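Phytanoyl-CoA dioxygenase (Streptomyces malaysiense, PDB 6ZYL) catalyses the beta-hydroxylation of thioholgamide as the non-heme monooxygenase ThoJ, probably relying on iron and 2-oxoglutarate. Local coordinates at residues Trp127-Tyr139 against Arg161-His174. Sequence-based numbering, arbitrary orientation.
Sequences WHQDAVYLGLDGY and RYARGSHLHGALPH
Gln129 reaches the Gly170-Leu172 backbone, just after the turn from His167 to Gly170, and engages it with both ends of its amide. OE1 takes the Leu172 N-H on a lone pair, in the carbonyl plane (2.8 Å between OE1 and N), while NE2 donates to Gly170 O at 3.1 Å from above that carbonyl's plane and also bonds Ala215 O. With CG anti to its own carbonyl carbon (chi1 -57°) and the chain extended beyond, the amide passes beside the His174 ring, the two planes 23° apart. His174 NE2 accepts the backbone N-H of Gln129 (3.1 Å, NE2 to N), and its ND1 donates to Leu172 O at 2.7 Å, close to the ring plane. These two bonds hold the ring edge-on to the strand, and one face receives Val132 CG2, 3.3 Å from the centroid in a CH-pi contact. Were His174 an alanine, the Gln129 N-H would probably lose its acceptor and Val132 CG2 the ring face it packs on. Trp127 sets the edge of its six-membered ring against Tyr162 C and Ala163 N; CZ3 also lies 3.6 Å from Ala163 CB, to one side of the ring plane. CZ2 is 3.8 Å from Arg161 NE, the guanidinium nearly upright to the indole (80°), and Glu196 binds both Trp127 NE1 and Arg161 NE. Tyr139 OH accepts from Ala171 N. Strand 217-220 runs between strands 128-129 and 160-162 in the minor sheet of what is probably a double-stranded beta-helix. On it His218 bonds Asp130; with His128 they are consistent with the family's His-X-Asp...His iron site, so the contact ties the loop after strand 160-162 to the segment carrying the first two probable ligands.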
loop_
_atom_site.group_PDB
_atom_site.type_symbol
_atom_site.label_atom_id
_atom_site.label_comp_id
_atom_site.label_asym_id
_atom_site.label_seq_id
_atom_site.Cartn_x
_atom_site.Cartn_y
_atom_site.Cartn_z
ATOM N N TRP A 127 6.018 -16.088 1.700
ATOM C CA TRP A 127 4.752 -15.877 1.016
ATOM C C TRP A 127 3.658 -15.565 2.029
ATOM O O TRP A 127 3.550 -16.224 3.066
ATOM C CB TRP A 127 4.393 -17.113 0.198
ATOM C CG TRP A 127 5.274 -17.294 -0.998
ATOM C CD1 TRP A 127 6.440 -18.001 -1.060
ATOM C CD2 TRP A 127 5.064 -16.751 -2.307
ATOM N NE1 TRP A 127 6.967 -17.934 -2.328
ATOM C CE2 TRP A 127 6.141 -17.172 -3.112
ATOM C CE3 TRP A 127 4.070 -15.949 -2.875
ATOM C CZ2 TRP A 127 6.250 -16.822 -4.456
ATOM C CZ3 TRP A 127 4.180 -15.600 -4.209
ATOM C CH2 TRP A 127 5.261 -16.037 -4.985
ATOM N N HIS A 128 2.853 -14.550 1.729
ATOM C CA HIS A 128 1.824 -14.090 2.652
ATOM C C HIS A 128 0.890 -13.146 1.911
ATOM O O HIS A 128 1.179 -12.700 0.796
ATOM C CB HIS A 128 2.439 -13.397 3.869
ATOM C CG HIS A 128 3.034 -12.058 3.559
ATOM N ND1 HIS A 128 4.239 -11.912 2.906
ATOM C CD2 HIS A 128 2.586 -10.804 3.806
ATOM C CE1 HIS A 128 4.510 -10.626 2.769
ATOM N NE2 HIS A 128 3.522 -9.933 3.305
ATOM N N GLN A 129 -0.241 -12.850 2.547
ATOM C CA GLN A 129 -1.260 -11.969 1.998
ATOM C C GLN A 129 -1.375 -10.716 2.857
ATOM O O GLN A 129 -1.248 -10.779 4.084
ATOM C CB GLN A 129 -2.620 -12.670 1.929
ATOM C CG GLN A 129 -2.631 -13.960 1.125
ATOM C CD GLN A 129 -3.859 -14.811 1.408
ATOM O OE1 GLN A 129 -4.141 -15.152 2.555
ATOM N NE2 GLN A 129 -4.596 -15.155 0.360
ATOM N N ASP A 130 -1.630 -9.578 2.206
ATOM C CA ASP A 130 -1.748 -8.323 2.939
ATOM C C ASP A 130 -2.956 -8.318 3.869
ATOM O O ASP A 130 -2.933 -7.654 4.910
ATOM C CB ASP A 130 -1.856 -7.145 1.965
ATOM C CG ASP A 130 -0.622 -6.977 1.098
ATOM O OD1 ASP A 130 0.488 -7.325 1.552
ATOM O OD2 ASP A 130 -0.768 -6.485 -0.041
ATOM N N ALA A 131 -4.015 -9.048 3.513
ATOM C CA ALA A 131 -5.295 -8.899 4.196
ATOM C C ALA A 131 -5.282 -9.433 5.622
ATOM O O ALA A 131 -6.191 -9.106 6.391
ATOM C CB ALA A 131 -6.392 -9.610 3.400
ATOM N N VAL A 132 -4.269 -10.217 5.997
ATOM C CA VAL A 132 -4.361 -11.037 7.207
ATOM C C VAL A 132 -4.708 -10.187 8.423
ATOM O O VAL A 132 -5.594 -10.536 9.213
ATOM C CB VAL A 132 -3.052 -11.818 7.425
ATOM C CG1 VAL A 132 -3.114 -12.592 8.735
ATOM C CG2 VAL A 132 -2.792 -12.753 6.253
ATOM N N TYR A 133 -4.009 -9.068 8.609
ATOM C CA TYR A 133 -4.152 -8.284 9.830
ATOM C C TYR A 133 -4.838 -6.943 9.609
ATOM O O TYR A 133 -4.820 -6.095 10.509
ATOM C CB TYR A 133 -2.787 -8.061 10.484
ATOM C CG TYR A 133 -2.113 -9.334 10.928
ATOM C CD1 TYR A 133 -2.731 -10.185 11.834
ATOM C CD2 TYR A 133 -0.862 -9.693 10.437
ATOM C CE1 TYR A 133 -2.126 -11.352 12.241
ATOM C CE2 TYR A 133 -0.249 -10.861 10.839
ATOM C CZ TYR A 133 -0.888 -11.683 11.741
ATOM O OH TYR A 133 -0.292 -12.842 12.152
ATOM N N LEU A 134 -5.458 -6.728 8.450
ATOM C CA LEU A 134 -6.105 -5.446 8.196
ATOM C C LEU A 134 -7.493 -5.355 8.815
ATOM O O LEU A 134 -8.006 -4.243 8.991
ATOM C CB LEU A 134 -6.198 -5.196 6.692
ATOM C CG LEU A 134 -4.880 -5.325 5.932
ATOM C CD1 LEU A 134 -5.072 -4.915 4.478
ATOM C CD2 LEU A 134 -3.786 -4.494 6.582
ATOM N N GLY A 135 -8.111 -6.483 9.148
ATOM C CA GLY A 135 -9.430 -6.467 9.747
ATOM C C GLY A 135 -10.480 -5.823 8.866
ATOM O O GLY A 135 -11.259 -4.981 9.324
ATOM N N LEU A 136 -10.510 -6.213 7.596
ATOM C CA LEU A 136 -11.437 -5.659 6.622
ATOM C C LEU A 136 -12.372 -6.751 6.123
ATOM O O LEU A 136 -11.974 -7.912 5.987
ATOM C CB LEU A 136 -10.682 -5.031 5.446
ATOM C CG LEU A 136 -9.853 -3.788 5.783
ATOM C CD1 LEU A 136 -9.084 -3.309 4.560
ATOM C CD2 LEU A 136 -10.736 -2.676 6.333
ATOM N N ASP A 137 -13.619 -6.366 5.859
ATOM C CA ASP A 137 -14.650 -7.258 5.343
ATOM C C ASP A 137 -15.180 -6.643 4.058
ATOM O O ASP A 137 -15.758 -5.551 4.085
ATOM C CB ASP A 137 -15.768 -7.446 6.371
ATOM C CG ASP A 137 -16.865 -8.383 5.890
ATOM O OD1 ASP A 137 -16.685 -9.072 4.862
ATOM O OD2 ASP A 137 -17.918 -8.432 6.561
ATOM N N GLY A 138 -14.956 -7.324 2.936
ATOM C CA GLY A 138 -15.342 -6.815 1.636
ATOM C C GLY A 138 -14.189 -6.465 0.724
ATOM O O GLY A 138 -14.429 -5.980 -0.389
ATOM N N TYR A 139 -12.946 -6.675 1.159
ATOM C CA TYR A 139 -11.807 -6.523 0.264
ATOM C C TYR A 139 -11.867 -7.509 -0.892
ATOM O O TYR A 139 -11.202 -7.301 -1.914
ATOM C CB TYR A 139 -10.506 -6.724 1.039
ATOM C CG TYR A 139 -10.368 -8.121 1.607
ATOM C CD1 TYR A 139 -9.839 -9.154 0.844
ATOM C CD2 TYR A 139 -10.782 -8.410 2.900
ATOM C CE1 TYR A 139 -9.722 -10.432 1.353
ATOM C CE2 TYR A 139 -10.665 -9.686 3.421
ATOM C CZ TYR A 139 -10.135 -10.693 2.642
ATOM O OH TYR A 139 -10.016 -11.964 3.151
ATOM N N ARG A 161 7.247 -10.800 -5.608
ATOM C CA ARG A 161 6.764 -11.845 -6.501
ATOM C C ARG A 161 5.292 -12.107 -6.214
ATOM O O ARG A 161 4.877 -12.128 -5.053
ATOM C CB ARG A 161 7.525 -13.162 -6.321
ATOM C CG ARG A 161 9.028 -13.074 -6.268
ATOM C CD ARG A 161 9.639 -14.464 -6.464
ATOM N NE ARG A 161 9.597 -15.286 -5.253
ATOM C CZ ARG A 161 10.318 -15.048 -4.161
ATOM N NH1 ARG A 161 11.133 -14.004 -4.117
ATOM N NH2 ARG A 161 10.222 -15.852 -3.110
ATOM N N TYR A 162 4.511 -12.345 -7.265
ATOM C CA TYR A 162 3.100 -12.669 -7.120
ATOM C C TYR A 162 2.856 -14.148 -7.399
ATOM O O TYR A 162 3.564 -14.771 -8.195
ATOM C CB TYR A 162 2.229 -11.853 -8.080
ATOM C CG TYR A 162 2.074 -10.388 -7.756
ATOM C CD1 TYR A 162 2.078 -9.929 -6.446
ATOM C CD2 TYR A 162 1.905 -9.462 -8.774
ATOM C CE1 TYR A 162 1.927 -8.581 -6.165
ATOM C CE2 TYR A 162 1.750 -8.125 -8.506
ATOM C CZ TYR A 162 1.761 -7.686 -7.205
ATOM O OH TYR A 162 1.612 -6.342 -6.960
ATOM N N ALA A 163 1.827 -14.700 -6.754
ATOM C CA ALA A 163 1.326 -16.046 -7.034
ATOM C C ALA A 163 -0.002 -15.885 -7.770
ATOM O O ALA A 163 -1.036 -15.614 -7.152
ATOM C CB ALA A 163 1.165 -16.856 -5.751
ATOM N N ARG A 164 0.032 -16.040 -9.092
ATOM C CA ARG A 164 -1.155 -15.831 -9.914
ATOM C C ARG A 164 -2.320 -16.677 -9.419
ATOM O O ARG A 164 -2.167 -17.870 -9.138
ATOM C CB ARG A 164 -0.831 -16.169 -11.370
ATOM C CG ARG A 164 -1.853 -15.694 -12.387
ATOM C CD ARG A 164 -1.420 -16.077 -13.805
ATOM N NE ARG A 164 -0.652 -15.019 -14.459
ATOM C CZ ARG A 164 0.645 -15.093 -14.745
ATOM N NH1 ARG A 164 1.341 -16.182 -14.446
ATOM N NH2 ARG A 164 1.249 -14.073 -15.340
ATOM N N GLY A 165 -3.484 -16.046 -9.301
ATOM C CA GLY A 165 -4.691 -16.731 -8.892
ATOM C C GLY A 165 -4.787 -17.079 -7.424
ATOM O O GLY A 165 -5.798 -17.657 -7.011
ATOM N N SER A 166 -3.784 -16.735 -6.618
ATOM C CA SER A 166 -3.772 -17.103 -5.206
ATOM C C SER A 166 -4.801 -16.348 -4.377
ATOM O O SER A 166 -4.877 -16.582 -3.165
ATOM C CB SER A 166 -2.378 -16.857 -4.628
ATOM O OG SER A 166 -1.994 -15.500 -4.793
ATOM N N HIS A 167 -5.595 -15.472 -4.988
ATOM C CA HIS A 167 -6.499 -14.592 -4.263
ATOM C C HIS A 167 -7.941 -15.081 -4.233
ATOM O O HIS A 167 -8.766 -14.476 -3.541
ATOM C CB HIS A 167 -6.485 -13.199 -4.902
ATOM C CG HIS A 167 -7.084 -13.171 -6.276
ATOM N ND1 HIS A 167 -6.590 -13.928 -7.317
ATOM C CD2 HIS A 167 -8.141 -12.488 -6.777
ATOM C CE1 HIS A 167 -7.315 -13.712 -8.400
ATOM N NE2 HIS A 167 -8.260 -12.840 -8.101
ATOM N N LEU A 168 -8.265 -16.149 -4.960
ATOM C CA LEU A 168 -9.660 -16.441 -5.264
ATOM C C LEU A 168 -10.444 -16.953 -4.063
ATOM O O LEU A 168 -11.678 -16.949 -4.106
ATOM C CB LEU A 168 -9.727 -17.450 -6.411
ATOM C CG LEU A 168 -9.182 -16.894 -7.729
ATOM C CD1 LEU A 168 -8.805 -17.995 -8.703
ATOM C CD2 LEU A 168 -10.199 -15.942 -8.359
ATOM N N HIS A 169 -9.771 -17.378 -2.994
ATOM C CA HIS A 169 -10.449 -17.833 -1.786
ATOM C C HIS A 169 -10.260 -16.867 -0.619
ATOM O O HIS A 169 -10.399 -17.266 0.542
ATOM C CB HIS A 169 -9.963 -19.230 -1.400
ATOM C CG HIS A 169 -10.247 -20.275 -2.433
ATOM N ND1 HIS A 169 -11.473 -20.397 -3.051
ATOM C CD2 HIS A 169 -9.463 -21.246 -2.959
ATOM C CE1 HIS A 169 -11.432 -21.399 -3.913
ATOM N NE2 HIS A 169 -10.225 -21.930 -3.876
ATOM N N GLY A 170 -9.947 -15.606 -0.904
ATOM C CA GLY A 170 -9.757 -14.640 0.158
ATOM C C GLY A 170 -8.545 -14.973 1.016
ATOM O O GLY A 170 -7.671 -15.757 0.640
ATOM N N ALA A 171 -8.503 -14.351 2.193
ATOM C CA ALA A 171 -7.406 -14.589 3.120
ATOM C C ALA A 171 -7.388 -16.052 3.541
ATOM O O ALA A 171 -8.434 -16.678 3.714
ATOM C CB ALA A 171 -7.543 -13.687 4.347
ATOM N N LEU A 172 -6.207 -16.596 3.703
ATOM C CA LEU A 172 -6.009 -17.978 4.087
ATOM C C LEU A 172 -5.228 -18.053 5.364
ATOM O O LEU A 172 -4.634 -17.088 5.758
ATOM C CB LEU A 172 -5.275 -18.738 3.001
ATOM C CG LEU A 172 -6.000 -18.681 1.690
ATOM C CD1 LEU A 172 -5.220 -19.326 0.585
ATOM C CD2 LEU A 172 -7.375 -19.277 1.801
ATOM N N PRO A 173 -5.216 -19.225 6.023
ATOM C CA PRO A 173 -4.489 -19.262 7.284
ATOM C C PRO A 173 -3.000 -19.029 7.128
ATOM O O PRO A 173 -2.412 -19.397 6.146
ATOM C CB PRO A 173 -4.717 -20.674 7.784
ATOM C CG PRO A 173 -5.862 -21.190 7.020
ATOM C CD PRO A 173 -5.739 -20.555 5.691
ATOM N N HIS A 174 -2.412 -18.378 8.107
ATOM C CA HIS A 174 -1.022 -18.068 8.074
ATOM C C HIS A 174 -0.392 -18.564 9.359
ATOM O O HIS A 174 0.779 -18.869 9.401
ATOM C CB HIS A 174 -0.839 -16.555 7.959
ATOM C CG HIS A 174 -0.957 -16.005 6.567
ATOM N ND1 HIS A 174 -2.122 -16.021 5.842
ATOM C CD2 HIS A 174 -0.061 -15.348 5.806
ATOM C CE1 HIS A 174 -1.922 -15.446 4.684
ATOM N NE2 HIS A 174 -0.684 -15.025 4.640
#